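Local coordinates for protein aldehyde dehydrogenase (Burkholderia vietnamiensis, PDB 5KF0) that probably oxidises aldehydes to carboxylic acids with a nicotinamide cofactor, as in other aldehyde dehydrogenases, and binds NADPH, at residues I152-I158 and F230-T236. Numbering follows the deposited sequence.
With NDP (NADPH dihydro-nicotinamide-adenine-dinucleotide phosphate), chain E.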
loop_
_atom_site.group_PDB
_atom_site.type_symbol
_atom_site.label_atom_id
_atom_site.label_comp_id
_atom_site.label_asym_id
_atom_site.label_seq_id
_atom_site.Cartn_x
_atom_site.Cartn_y
_atom_site.Cartn_z
ATOM N N ILE A 152 18.665 -8.796 -5.603
ATOM C CA ILE A 152 18.728 -9.461 -6.905
ATOM C C ILE A 152 20.076 -10.143 -7.127
ATOM O O ILE A 152 20.165 -11.116 -7.888
ATOM C CB ILE A 152 18.404 -8.464 -8.033
ATOM C CG1 ILE A 152 18.095 -9.201 -9.340
ATOM C CG2 ILE A 152 19.537 -7.440 -8.200
ATOM C CD1 ILE A 152 17.479 -8.286 -10.408
ATOM N N GLY A 153 21.130 -9.671 -6.477
ATOM C CA GLY A 153 22.449 -10.217 -6.679
ATOM C C GLY A 153 23.414 -9.114 -7.046
ATOM O O GLY A 153 23.127 -7.929 -6.842
ATOM N N PRO A 154 24.569 -9.469 -7.609
ATOM C CA PRO A 154 25.538 -8.435 -7.996
ATOM C C PRO A 154 24.952 -7.497 -9.039
ATOM O O PRO A 154 24.353 -7.933 -10.025
ATOM C CB PRO A 154 26.712 -9.241 -8.561
ATOM C CG PRO A 154 26.560 -10.620 -7.931
ATOM C CD PRO A 154 25.072 -10.825 -7.884
ATOM N N CYS A 155 25.134 -6.199 -8.813
ATOM C CA CYS A 155 24.620 -5.165 -9.700
ATOM C C CYS A 155 25.778 -4.435 -10.360
ATOM O O CYS A 155 26.780 -4.136 -9.708
ATOM C CB CYS A 155 23.768 -4.141 -8.943
ATOM S SG CYS A 155 22.239 -4.817 -8.245
ATOM N N SER A 156 25.606 -4.134 -11.647
ATOM C CA SER A 156 26.551 -3.348 -12.430
ATOM C C SER A 156 25.984 -1.939 -12.585
ATOM O O SER A 156 24.872 -1.767 -13.097
ATOM C CB SER A 156 26.779 -3.983 -13.803
ATOM O OG SER A 156 27.616 -3.152 -14.598
ATOM N N PHE A 157 26.749 -0.937 -12.157
ATOM C CA PHE A 157 26.312 0.456 -12.131
ATOM C C PHE A 157 27.247 1.296 -12.992
ATOM O O PHE A 157 28.467 1.242 -12.814
ATOM C CB PHE A 157 26.321 1.016 -10.700
ATOM C CG PHE A 157 25.284 0.408 -9.792
ATOM C CD1 PHE A 157 24.104 -0.133 -10.306
ATOM C CD2 PHE A 157 25.481 0.404 -8.413
ATOM C CE1 PHE A 157 23.146 -0.677 -9.451
ATOM C CE2 PHE A 157 24.524 -0.121 -7.554
ATOM C CZ PHE A 157 23.357 -0.669 -8.074
ATOM N N ILE A 158 26.676 2.090 -13.898
ATOM C CA ILE A 158 27.440 2.994 -14.757
ATOM C C ILE A 158 26.812 4.380 -14.659
ATOM O O ILE A 158 25.595 4.514 -14.832
ATOM C CB ILE A 158 27.437 2.506 -16.220
ATOM C CG1 ILE A 158 28.155 1.159 -16.356
ATOM C CG2 ILE A 158 28.085 3.561 -17.131
ATOM C CD1 ILE A 158 28.009 0.531 -17.758
ATOM N N PHE A 230 26.564 -10.581 -13.230
ATOM C CA PHE A 230 25.728 -9.444 -12.881
ATOM C C PHE A 230 24.272 -9.795 -13.162
ATOM O O PHE A 230 23.953 -10.281 -14.252
ATOM C CB PHE A 230 26.110 -8.219 -13.715
ATOM C CG PHE A 230 27.374 -7.503 -13.284
ATOM C CD1 PHE A 230 27.524 -7.012 -11.995
ATOM C CD2 PHE A 230 28.368 -7.226 -14.225
ATOM C CE1 PHE A 230 28.662 -6.292 -11.638
ATOM C CE2 PHE A 230 29.512 -6.519 -13.871
ATOM C CZ PHE A 230 29.667 -6.059 -12.573
ATOM N N ARG A 231 23.383 -9.520 -12.204
ATOM C CA ARG A 231 21.957 -9.787 -12.387
ATOM C C ARG A 231 21.169 -8.553 -12.809
ATOM O O ARG A 231 20.013 -8.687 -13.237
ATOM C CB ARG A 231 21.360 -10.359 -11.099
ATOM C CG ARG A 231 22.174 -11.511 -10.510
ATOM C CD ARG A 231 22.342 -12.668 -11.483
ATOM N NE ARG A 231 21.170 -13.538 -11.509
ATOM C CZ ARG A 231 20.995 -14.586 -10.704
ATOM N NH1 ARG A 231 21.920 -14.905 -9.809
ATOM N NH2 ARG A 231 19.891 -15.316 -10.791
ATOM N N LEU A 232 21.775 -7.373 -12.721
ATOM C CA LEU A 232 21.164 -6.108 -13.094
ATOM C C LEU A 232 22.256 -5.209 -13.641
ATOM O O LEU A 232 23.347 -5.147 -13.065
ATOM C CB LEU A 232 20.490 -5.428 -11.896
ATOM C CG LEU A 232 20.096 -3.961 -12.095
ATOM C CD1 LEU A 232 18.956 -3.836 -13.110
ATOM C CD2 LEU A 232 19.712 -3.305 -10.767
ATOM N N LEU A 233 21.975 -4.560 -14.767
ATOM C CA LEU A 233 22.753 -3.425 -15.247
ATOM C C LEU A 233 21.873 -2.197 -15.098
ATOM O O LEU A 233 20.761 -2.165 -15.636
ATOM C CB LEU A 233 23.178 -3.599 -16.705
ATOM C CG LEU A 233 23.635 -2.307 -17.403
ATOM C CD1 LEU A 233 24.974 -1.809 -16.845
ATOM C CD2 LEU A 233 23.742 -2.505 -18.913
ATOM N N SER A 234 22.341 -1.206 -14.349
ATOM C CA SER A 234 21.623 0.060 -14.236
ATOM C C SER A 234 22.547 1.150 -14.758
ATOM O O SER A 234 23.598 1.419 -14.167
ATOM C CB SER A 234 21.169 0.319 -12.799
ATOM O OG SER A 234 20.505 1.570 -12.699
ATOM N N PHE A 235 22.148 1.754 -15.875
ATOM C CA PHE A 235 22.972 2.666 -16.657
ATOM C C PHE A 235 22.334 4.043 -16.666
ATOM O O PHE A 235 21.145 4.178 -16.983
ATOM C CB PHE A 235 23.133 2.146 -18.096
ATOM C CG PHE A 235 23.768 3.152 -19.036
ATOM C CD1 PHE A 235 25.142 3.199 -19.188
ATOM C CD2 PHE A 235 22.980 4.057 -19.748
ATOM C CE1 PHE A 235 25.730 4.133 -20.040
ATOM C CE2 PHE A 235 23.557 4.995 -20.597
ATOM C CZ PHE A 235 24.939 5.030 -20.744
ATOM N N THR A 236 23.117 5.064 -16.312
ATOM C CA THR A 236 22.711 6.458 -16.480
ATOM C C THR A 236 23.705 7.139 -17.414
ATOM O O THR A 236 24.911 7.178 -17.123
ATOM C CB THR A 236 22.637 7.186 -15.132
ATOM O OG1 THR A 236 21.713 6.500 -14.270
ATOM C CG2 THR A 236 22.150 8.634 -15.331
HETATM P PA NDP E . 27.864 8.923 -21.830
HETATM O O1A NDP E . 26.805 8.049 -22.414
HETATM O O2A NDP E . 28.845 9.442 -22.880
HETATM O O5B NDP E . 28.682 8.190 -20.681
HETATM C C5B NDP E . 27.946 7.762 -19.509
HETATM C C4B NDP E . 28.696 6.635 -18.850
HETATM O O4B NDP E . 28.653 5.466 -19.700
HETATM C C3B NDP E . 30.184 6.911 -18.593
HETATM O O3B NDP E . 30.605 6.265 -17.394
HETATM C C2B NDP E . 30.837 6.239 -19.801
HETATM O O2B NDP E . 32.210 5.844 -19.601
HETATM C C1B NDP E . 29.971 4.995 -19.883
HETATM N N9A NDP E . 30.045 4.292 -21.158
HETATM C C8A NDP E . 29.939 4.801 -22.425
HETATM N N7A NDP E . 29.987 3.891 -23.370
HETATM C C5A NDP E . 30.137 2.702 -22.673
HETATM C C6A NDP E . 30.240 1.360 -23.092
HETATM N N6A NDP E . 30.241 0.975 -24.374
HETATM N N1A NDP E . 30.360 0.413 -22.134
HETATM C C2A NDP E . 30.383 0.788 -20.853
HETATM N N3A NDP E . 30.301 2.018 -20.338
HETATM C C4A NDP E . 30.179 2.934 -21.309
HETATM O O3 NDP E . 27.171 10.145 -21.088
HETATM P PN NDP E . 27.745 11.448 -20.378
HETATM O O1N NDP E . 28.700 11.058 -19.310
HETATM O O2N NDP E . 28.289 12.342 -21.464
HETATM O O5D NDP E . 26.481 12.121 -19.699
HETATM C C5D NDP E . 25.493 12.902 -20.392
HETATM C C4D NDP E . 24.321 12.016 -20.735
HETATM O O4D NDP E . 23.767 11.437 -19.523
HETATM C C3D NDP E . 23.183 12.783 -21.412
HETATM O O3D NDP E . 22.606 12.067 -22.499
HETATM C C2D NDP E . 22.200 12.983 -20.260
HETATM O O2D NDP E . 20.844 13.226 -20.619
HETATM C C1D NDP E . 22.372 11.674 -19.502
HETATM N N1N NDP E . 21.887 11.865 -18.140
HETATM C C2N NDP E . 20.810 11.160 -17.656
HETATM C C3N NDP E . 20.241 11.429 -16.464
HETATM C C7N NDP E . 19.132 10.608 -15.907
HETATM O O7N NDP E . 19.074 10.471 -14.677
HETATM N N7N NDP E . 18.212 10.114 -16.733
HETATM C C4N NDP E . 20.697 12.602 -15.672
HETATM C C5N NDP E . 22.044 13.061 -16.119
HETATM C C6N NDP E . 22.520 12.740 -17.307
HETATM P P2B NDP E . 33.444 6.885 -19.892
HETATM O O1X NDP E . 32.862 8.223 -20.154
HETATM O O2X NDP E . 34.299 6.741 -18.668
HETATM O O3X NDP E . 34.189 6.335 -21.090
#
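Ser156 CB sits squarely above the ring of Phe230, 3.4 Å from its centroid and only 4° off the ring normal, a CH-pi contact. With CG anti to the carbonyl carbon (chi1 -77°), the ring lies against Cys155 and Ser156, and Pro154 O lies near its plane at the edge. Ser156 OG lies 3.7 Å from Leu233 CD1 and is hydrogen-bonded to Phe224 O.

The backbones run nearly parallel in strands 155-158 and 232-236. Ser156 uses both its backbone N-H and its C=O: its N donates to Leu232 O (2.9 Å, 175° at the hydrogen), and its O accepts from Ser234 N. Ile158 repeats this with Ser234 O and Thr236 N, and before the strands Pro154 O receives Arg231 N.

These are adjacent strands in the interior of a sheet of the Rossmann-like cofactor-binding domain, whose five neighbouring strands, 211-213 to 253-257, run parallel; 182-185 and 253-257 flank the pair, and their C-terminal ends meet the NADPH. There Ile158 CG2 touches Phe235 CD1 at 3.6 Å, and both side chains reach the adenosine ribose: NDP O4B is 3.2 Å from Ile158 CG2 and, near the ring plane at its edge, 3.2 Å from Phe235 CE1. Thr236 CG2, anti to its own N, approaches nicotinamide carbon C3N of NDP at 3.6 Å.

On the Phe157 and Ser234 face, helix 164-178 packs over the sheet. Its Lys171 NZ hydrogen-bonds both Ser234 OG and Thr236 OG1, joining residues two positions apart on strand 232-236, while Phe157 rests against Ala175.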